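Local coordinates for NOL1/NOP2/sun family protein (Enterococcus faecium, PDB 3M4X) that probably transfers a methyl group from S-adenosylmethionine to a cytosine of ribosomal RNA, as RsmF-family methyltransferases do, at residues A[173-179]-A[223-229]; A[102-108]-A[126-132]. All blocks are in the same frame, centred on the assembly; numbering follows the deposited sequence.

Contact 1 of 2, residues A[173-179]-A[223-229]; sequences SGFFDRI and MLKNKGQ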
loop_
_atom_site.group_PDB
_atom_site.type_symbol
_atom_site.label_atom_id
_atom_site.label_comp_id
_atom_site.label_asym_id
_atom_site.label_seq_id
_atom_site.Cartn_x
_atom_site.Cartn_y
_atom_site.Cartn_z
ATOM N N SER A 173 0.815 -16.368 13.907
ATOM C CA SER A 173 1.658 -17.532 13.680
ATOM C C SER A 173 1.008 -18.478 12.663
ATOM O O SER A 173 -0.149 -18.874 12.828
ATOM C CB SER A 173 1.920 -18.258 15.006
ATOM O OG SER A 173 2.902 -19.263 14.848
ATOM N N GLY A 174 1.756 -18.815 11.608
ATOM C CA GLY A 174 1.271 -19.668 10.528
ATOM C C GLY A 174 0.029 -19.205 9.761
ATOM O O GLY A 174 -0.657 -20.021 9.123
ATOM N N PHE A 175 -0.249 -17.906 9.797
ATOM C CA PHE A 175 -1.538 -17.372 9.325
ATOM C C PHE A 175 -1.610 -17.015 7.823
ATOM O O PHE A 175 -2.611 -17.299 7.161
ATOM C CB PHE A 175 -1.918 -16.165 10.192
ATOM C CG PHE A 175 -3.216 -15.492 9.804
ATOM C CD1 PHE A 175 -4.437 -15.996 10.233
ATOM C CD2 PHE A 175 -3.209 -14.320 9.068
ATOM C CE1 PHE A 175 -5.621 -15.363 9.899
ATOM C CE2 PHE A 175 -4.386 -13.678 8.736
ATOM C CZ PHE A 175 -5.593 -14.198 9.151
ATOM N N PHE A 176 -0.547 -16.419 7.292
ATOM C CA PHE A 176 -0.581 -15.791 5.970
ATOM C C PHE A 176 -0.194 -16.659 4.784
ATOM O O PHE A 176 0.738 -17.466 4.843
ATOM C CB PHE A 176 0.326 -14.548 5.957
ATOM C CG PHE A 176 -0.131 -13.461 6.879
ATOM C CD1 PHE A 176 0.487 -13.263 8.097
ATOM C CD2 PHE A 176 -1.203 -12.653 6.535
ATOM C CE1 PHE A 176 0.049 -12.253 8.961
ATOM C CE2 PHE A 176 -1.643 -11.640 7.379
ATOM C CZ PHE A 176 -1.011 -11.436 8.588
ATOM N N ASP A 177 -0.893 -16.441 3.681
ATOM C CA ASP A 177 -0.474 -16.976 2.387
ATOM C C ASP A 177 0.749 -16.263 1.837
ATOM O O ASP A 177 1.506 -16.819 1.056
ATOM C CB ASP A 177 -1.594 -16.808 1.362
ATOM C CG ASP A 177 -2.793 -17.635 1.685
ATOM O OD1 ASP A 177 -2.688 -18.865 1.535
ATOM O OD2 ASP A 177 -3.834 -17.060 2.089
ATOM N N ARG A 178 0.936 -15.019 2.234
ATOM C CA ARG A 178 1.852 -14.172 1.506
ATOM C C ARG A 178 2.299 -13.045 2.396
ATOM O O ARG A 178 1.478 -12.406 3.060
ATOM C CB ARG A 178 1.123 -13.619 0.288
ATOM C CG ARG A 178 1.962 -12.939 -0.779
ATOM C CD ARG A 178 1.196 -13.065 -2.122
ATOM N NE ARG A 178 2.016 -13.780 -3.076
ATOM C CZ ARG A 178 1.774 -14.997 -3.529
ATOM N NH1 ARG A 178 0.705 -15.664 -3.151
ATOM N NH2 ARG A 178 2.617 -15.536 -4.383
ATOM N N ILE A 179 3.608 -12.822 2.438
ATOM C CA ILE A 179 4.147 -11.740 3.242
ATOM C C ILE A 179 5.170 -10.924 2.468
ATOM O O ILE A 179 6.084 -11.467 1.853
ATOM C CB ILE A 179 4.781 -12.259 4.557
ATOM C CG1 ILE A 179 3.764 -13.059 5.380
ATOM C CG2 ILE A 179 5.357 -11.095 5.371
ATOM C CD1 ILE A 179 4.336 -13.606 6.703
HETATM N N MSE A 223 5.054 -16.358 10.516
HETATM C CA MSE A 223 3.674 -16.037 10.187
HETATM C C MSE A 223 3.194 -16.610 8.859
HETATM O O MSE A 223 2.081 -16.338 8.424
HETATM C CB MSE A 223 3.462 -14.532 10.285
HETATM C CG MSE A 223 3.692 -14.062 11.716
HETATM SE SE MSE A 223 3.370 -12.177 11.983
HETATM C CE MSE A 223 5.065 -11.413 11.297
ATOM N N LEU A 224 4.032 -17.441 8.250
ATOM C CA LEU A 224 3.763 -18.014 6.941
ATOM C C LEU A 224 3.028 -19.338 7.077
ATOM O O LEU A 224 3.340 -20.126 7.967
ATOM C CB LEU A 224 5.082 -18.268 6.217
ATOM C CG LEU A 224 5.494 -17.556 4.930
ATOM C CD1 LEU A 224 4.452 -16.567 4.394
ATOM C CD2 LEU A 224 6.869 -16.904 5.112
ATOM N N LYS A 225 2.050 -19.582 6.203
ATOM C CA LYS A 225 1.424 -20.894 6.133
ATOM C C LYS A 225 2.402 -21.817 5.439
ATOM O O LYS A 225 3.369 -21.363 4.848
ATOM C CB LYS A 225 0.125 -20.855 5.323
ATOM C CG LYS A 225 -1.019 -20.061 5.931
ATOM C CD LYS A 225 -2.141 -19.871 4.907
ATOM C CE LYS A 225 -2.588 -21.209 4.291
ATOM N NZ LYS A 225 -3.576 -20.993 3.184
ATOM N N ASN A 226 2.149 -23.116 5.499
ATOM C CA ASN A 226 2.881 -24.042 4.657
ATOM C C ASN A 226 2.648 -23.662 3.201
ATOM O O ASN A 226 1.489 -23.515 2.771
ATOM C CB ASN A 226 2.399 -25.481 4.890
ATOM C CG ASN A 226 3.175 -26.499 4.064
ATOM O OD1 ASN A 226 2.677 -27.005 3.065
ATOM N ND2 ASN A 226 4.405 -26.798 4.478
ATOM N N LYS A 227 3.747 -23.520 2.456
ATOM C CA LYS A 227 3.742 -23.122 1.039
ATOM C C LYS A 227 3.360 -21.648 0.850
ATOM O O LYS A 227 3.104 -21.193 -0.265
ATOM C CB LYS A 227 2.875 -24.057 0.178
ATOM C CG LYS A 227 3.534 -25.423 -0.096
ATOM C CD LYS A 227 2.600 -26.404 -0.812
ATOM C CE LYS A 227 2.467 -27.728 -0.015
ATOM N NZ LYS A 227 1.804 -28.865 -0.749
ATOM N N GLY A 228 3.333 -20.907 1.951
ATOM C CA GLY A 228 3.143 -19.473 1.895
ATOM C C GLY A 228 4.342 -18.844 1.212
ATOM O O GLY A 228 5.429 -19.430 1.143
ATOM N N GLN A 229 4.153 -17.635 0.703
ATOM C CA GLN A 229 5.217 -16.986 -0.036
ATOM C C GLN A 229 5.708 -15.751 0.668
ATOM O O GLN A 229 4.939 -15.004 1.277
ATOM C CB GLN A 229 4.781 -16.686 -1.471
ATOM C CG GLN A 229 4.365 -17.950 -2.207
ATOM C CD GLN A 229 4.774 -17.931 -3.661
ATOM O OE1 GLN A 229 4.157 -17.253 -4.486
ATOM N NE2 GLN A 229 5.827 -18.671 -3.985
#
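Lys225 NZ meets Asp177 OD1 at 2.8 Å in a salt bridge, on the syn side of that oxygen and tilted out of the carboxylate plane. Asp177 OD2 probably accepts the backbone N-H of Lys108. The lysine reaches the acid by lying alongside it, both side chains pointing the same way. A bend at chi3 (53°) turns its ammonium toward OD1, while Lys225 CG rests 3.2 Å from Gly174 O.

Main-chain bonds fix the register. Phe176 N donates to Met223 O at 2.9 Å, nearly along the C=O axis, and Phe176 O takes Lys225 N. Further on, Gln229 N bonds to Asp177 O and Ile179 N to Gln229 O, each at 2.8 Å. Residues 176-182 and 228-234 are neighbouring parallel strands in the central sheet of a Rossmann-like methyltransferase domain. The chain between them includes helix 205-222, which runs into Met223. A type II turn from Lys225 to Gly228 separates the two bonded stretches. Gly174 has positive phi, which favours glycine, and its CA-H points at Leu224 O.

The apolar side is built on Met223, a selenomethionine. Its CB lies at the edge of the Phe176 ring, in the ring plane, 3.9 Å from Phe176 CD1. Ile179 crosses Met223 at about a right angle and brings CD1 to 3.8 Å from Met223 CB. Ile179 CG1 touches Leu224 CD1 at 3.7 Å. Leu110 of strand 108-111 also packs on Phe176, Ile179 and Met223. At the other end, the relative placement of the Arg178 and Gln229 side-chain ends is doubtful. Arg178 NH1 forms a salt bridge with Glu107, and Gln229 NE2 bonds to Thr301.

Contact 2 of 2, residues A[102-108]-A[126-132]; sequences AAKPGEK and QMKGKGL
The turns leading into two adjacent parallel strands of the Rossmann-like sheet meet here, where helix 118-127 ends and residues 102-108 approach strand 108-111. Leu132 N donates to Glu107 O at 3.0 Å and starts the pairing of Lys108 with Leu132. Just before it, Gly106 N bonds to Lys130 O at 3.2 Å. The N-H is straight on the oxygen (166°), but it arrives from above the carbonyl plane. Each side folds as a tight turn: type II from Lys104 to Glu107, type I' from Met127 to Lys130.

Gly131 faces the other chain. Its CA lies 3.5 Å from Gly106 CA and close against Glu107 O. Gly106 has positive phi, and its own backbone angles call for glycine.

Gln126 reaches across from the helix end. Its side chain is extended beyond CG (chi2 163°), which carries the amide to the start of the other segment. Gln126 OE1 accepts Ala103 N at 2.9 Å, with the donor above the amide carbonyl plane. Gln126 NE2 bonds to Gly98 O in helix 95-101. Ala103 CB touches CG of Met127, a selenomethionine, at 3.8 Å. The Met127 chain bends at chi3, and its CE lies 3.4 Å from Glu107 O. The Pro105 ring sits by the helix end: its CD is 3.5 Å from Gln126 O, and its CA-H faces Met127 O.

Glu107 OE1 accepts Lys104 N. With both amide ends engaged, Gln126 ties the ends of two helices together and is held against rotation of its amide.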
loop_
_atom_site.group_PDB
_atom_site.type_symbol
_atom_site.label_atom_id
_atom_site.label_comp_id
_atom_site.label_asym_id
_atom_site.label_seq_id
_atom_site.Cartn_x
_atom_site.Cartn_y
_atom_site.Cartn_z
ATOM N N ALA A 102 2.559 -10.355 -6.498
ATOM C CA ALA A 102 1.367 -10.930 -7.135
ATOM C C ALA A 102 0.394 -11.592 -6.147
ATOM O O ALA A 102 0.130 -12.797 -6.213
ATOM C CB ALA A 102 1.760 -11.905 -8.227
ATOM N N ALA A 103 -0.141 -10.788 -5.237
ATOM C CA ALA A 103 -1.184 -11.239 -4.332
ATOM C C ALA A 103 -2.401 -11.695 -5.140
ATOM O O ALA A 103 -2.672 -11.184 -6.222
ATOM C CB ALA A 103 -1.570 -10.112 -3.404
ATOM N N LYS A 104 -3.144 -12.651 -4.604
ATOM C CA LYS A 104 -4.325 -13.151 -5.284
ATOM C C LYS A 104 -5.571 -12.846 -4.466
ATOM O O LYS A 104 -5.531 -12.867 -3.236
ATOM C CB LYS A 104 -4.208 -14.658 -5.512
ATOM C CG LYS A 104 -3.039 -15.074 -6.411
ATOM C CD LYS A 104 -2.771 -16.576 -6.303
ATOM C CE LYS A 104 -4.036 -17.402 -6.549
ATOM N NZ LYS A 104 -3.846 -18.860 -6.231
ATOM N N PRO A 105 -6.685 -12.545 -5.152
ATOM C CA PRO A 105 -7.980 -12.406 -4.488
ATOM C C PRO A 105 -8.215 -13.559 -3.528
ATOM O O PRO A 105 -8.085 -14.724 -3.932
ATOM C CB PRO A 105 -8.970 -12.500 -5.655
ATOM C CG PRO A 105 -8.194 -11.881 -6.840
ATOM C CD PRO A 105 -6.775 -12.374 -6.618
ATOM N N GLY A 106 -8.536 -13.247 -2.274
ATOM C CA GLY A 106 -8.875 -14.284 -1.307
ATOM C C GLY A 106 -7.734 -14.729 -0.397
ATOM O O GLY A 106 -7.953 -15.461 0.570
ATOM N N GLU A 107 -6.513 -14.293 -0.697
ATOM C CA GLU A 107 -5.372 -14.660 0.130
ATOM C C GLU A 107 -5.375 -13.885 1.436
ATOM O O GLU A 107 -5.956 -12.803 1.533
ATOM C CB GLU A 107 -4.051 -14.393 -0.615
ATOM C CG GLU A 107 -3.722 -15.405 -1.689
ATOM C CD GLU A 107 -2.311 -15.213 -2.244
ATOM O OE1 GLU A 107 -1.871 -14.057 -2.370
ATOM O OE2 GLU A 107 -1.645 -16.222 -2.535
ATOM N N LYS A 108 -4.701 -14.429 2.434
ATOM C CA LYS A 108 -4.331 -13.644 3.604
ATOM C C LYS A 108 -2.925 -13.087 3.374
ATOM O O LYS A 108 -1.965 -13.840 3.187
ATOM C CB LYS A 108 -4.426 -14.485 4.880
ATOM C CG LYS A 108 -5.855 -14.978 5.159
ATOM C CD LYS A 108 -5.892 -16.031 6.269
ATOM C CE LYS A 108 -5.409 -17.383 5.781
ATOM N NZ LYS A 108 -5.263 -18.342 6.927
ATOM N N GLN A 126 -4.548 -5.801 -6.407
ATOM C CA GLN A 126 -4.447 -7.167 -6.901
ATOM C C GLN A 126 -5.544 -8.064 -6.304
ATOM O O GLN A 126 -6.047 -8.980 -6.960
ATOM C CB GLN A 126 -3.072 -7.740 -6.567
ATOM C CG GLN A 126 -1.923 -7.290 -7.488
ATOM C CD GLN A 126 -0.544 -7.545 -6.858
ATOM O OE1 GLN A 126 -0.440 -7.904 -5.682
ATOM N NE2 GLN A 126 0.511 -7.371 -7.645
HETATM N N MSE A 127 -5.916 -7.785 -5.060
HETATM C CA MSE A 127 -6.825 -8.648 -4.318
HETATM C C MSE A 127 -8.299 -8.379 -4.581
HETATM O O MSE A 127 -9.148 -9.192 -4.221
HETATM C CB MSE A 127 -6.520 -8.548 -2.831
HETATM C CG MSE A 127 -5.080 -8.900 -2.533
HETATM SE SE MSE A 127 -4.624 -8.490 -0.700
HETATM C CE MSE A 127 -5.886 -9.732 0.126
ATOM N N LYS A 128 -8.587 -7.244 -5.210
ATOM C CA LYS A 128 -9.933 -6.908 -5.671
ATOM C C LYS A 128 -10.967 -6.996 -4.546
ATOM O O LYS A 128 -12.096 -7.432 -4.758
ATOM C CB LYS A 128 -10.321 -7.800 -6.852
ATOM C CG LYS A 128 -9.424 -7.597 -8.053
ATOM C CD LYS A 128 -9.404 -8.816 -8.959
ATOM C CE LYS A 128 -10.225 -8.598 -10.214
ATOM N NZ LYS A 128 -9.983 -9.679 -11.212
ATOM N N GLY A 129 -10.562 -6.579 -3.352
ATOM C CA GLY A 129 -11.444 -6.554 -2.198
ATOM C C GLY A 129 -11.726 -7.914 -1.577
ATOM O O GLY A 129 -12.509 -8.010 -0.638
ATOM N N LYS A 130 -11.114 -8.966 -2.112
ATOM C CA LYS A 130 -11.252 -10.314 -1.538
ATOM C C LYS A 130 -10.050 -10.727 -0.689
ATOM O O LYS A 130 -8.893 -10.365 -0.979
ATOM C CB LYS A 130 -11.485 -11.339 -2.645
ATOM C CG LYS A 130 -12.704 -11.006 -3.509
ATOM C CD LYS A 130 -13.269 -12.237 -4.193
ATOM C CE LYS A 130 -14.506 -11.881 -5.029
ATOM N NZ LYS A 130 -15.012 -13.036 -5.835
ATOM N N GLY A 131 -10.329 -11.499 0.354
ATOM C CA GLY A 131 -9.304 -11.940 1.268
ATOM C C GLY A 131 -9.065 -10.921 2.355
ATOM O O GLY A 131 -9.927 -10.109 2.652
ATOM N N LEU A 132 -7.883 -10.969 2.954
ATOM C CA LEU A 132 -7.553 -10.102 4.073
ATOM C C LEU A 132 -6.152 -9.538 3.920
ATOM O O LEU A 132 -5.185 -10.280 3.794
ATOM C CB LEU A 132 -7.640 -10.870 5.386
ATOM C CG LEU A 132 -7.109 -10.147 6.626
ATOM C CD1 LEU A 132 -7.943 -8.915 6.969
ATOM C CD2 LEU A 132 -7.031 -11.082 7.819
#

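In the fold
Contact 2 closes before contact 1 opens along the chain, and their centres lie about 14 Å apart on the same side of the chain's centre. Both sit at the beginnings of parallel strands in one mixed sheet. Strand 108-111 is paired with 132-136 on one edge and with 176-182 on the other, and 176-182 then pairs with 228-234. The contacts touch directly, because polar side chains at the start of strand 176-182 reach residues 107-108. Four strand starts are thus joined side by side within the Rossmann-like domain, the probable catalytic part of this RNA methyltransferase.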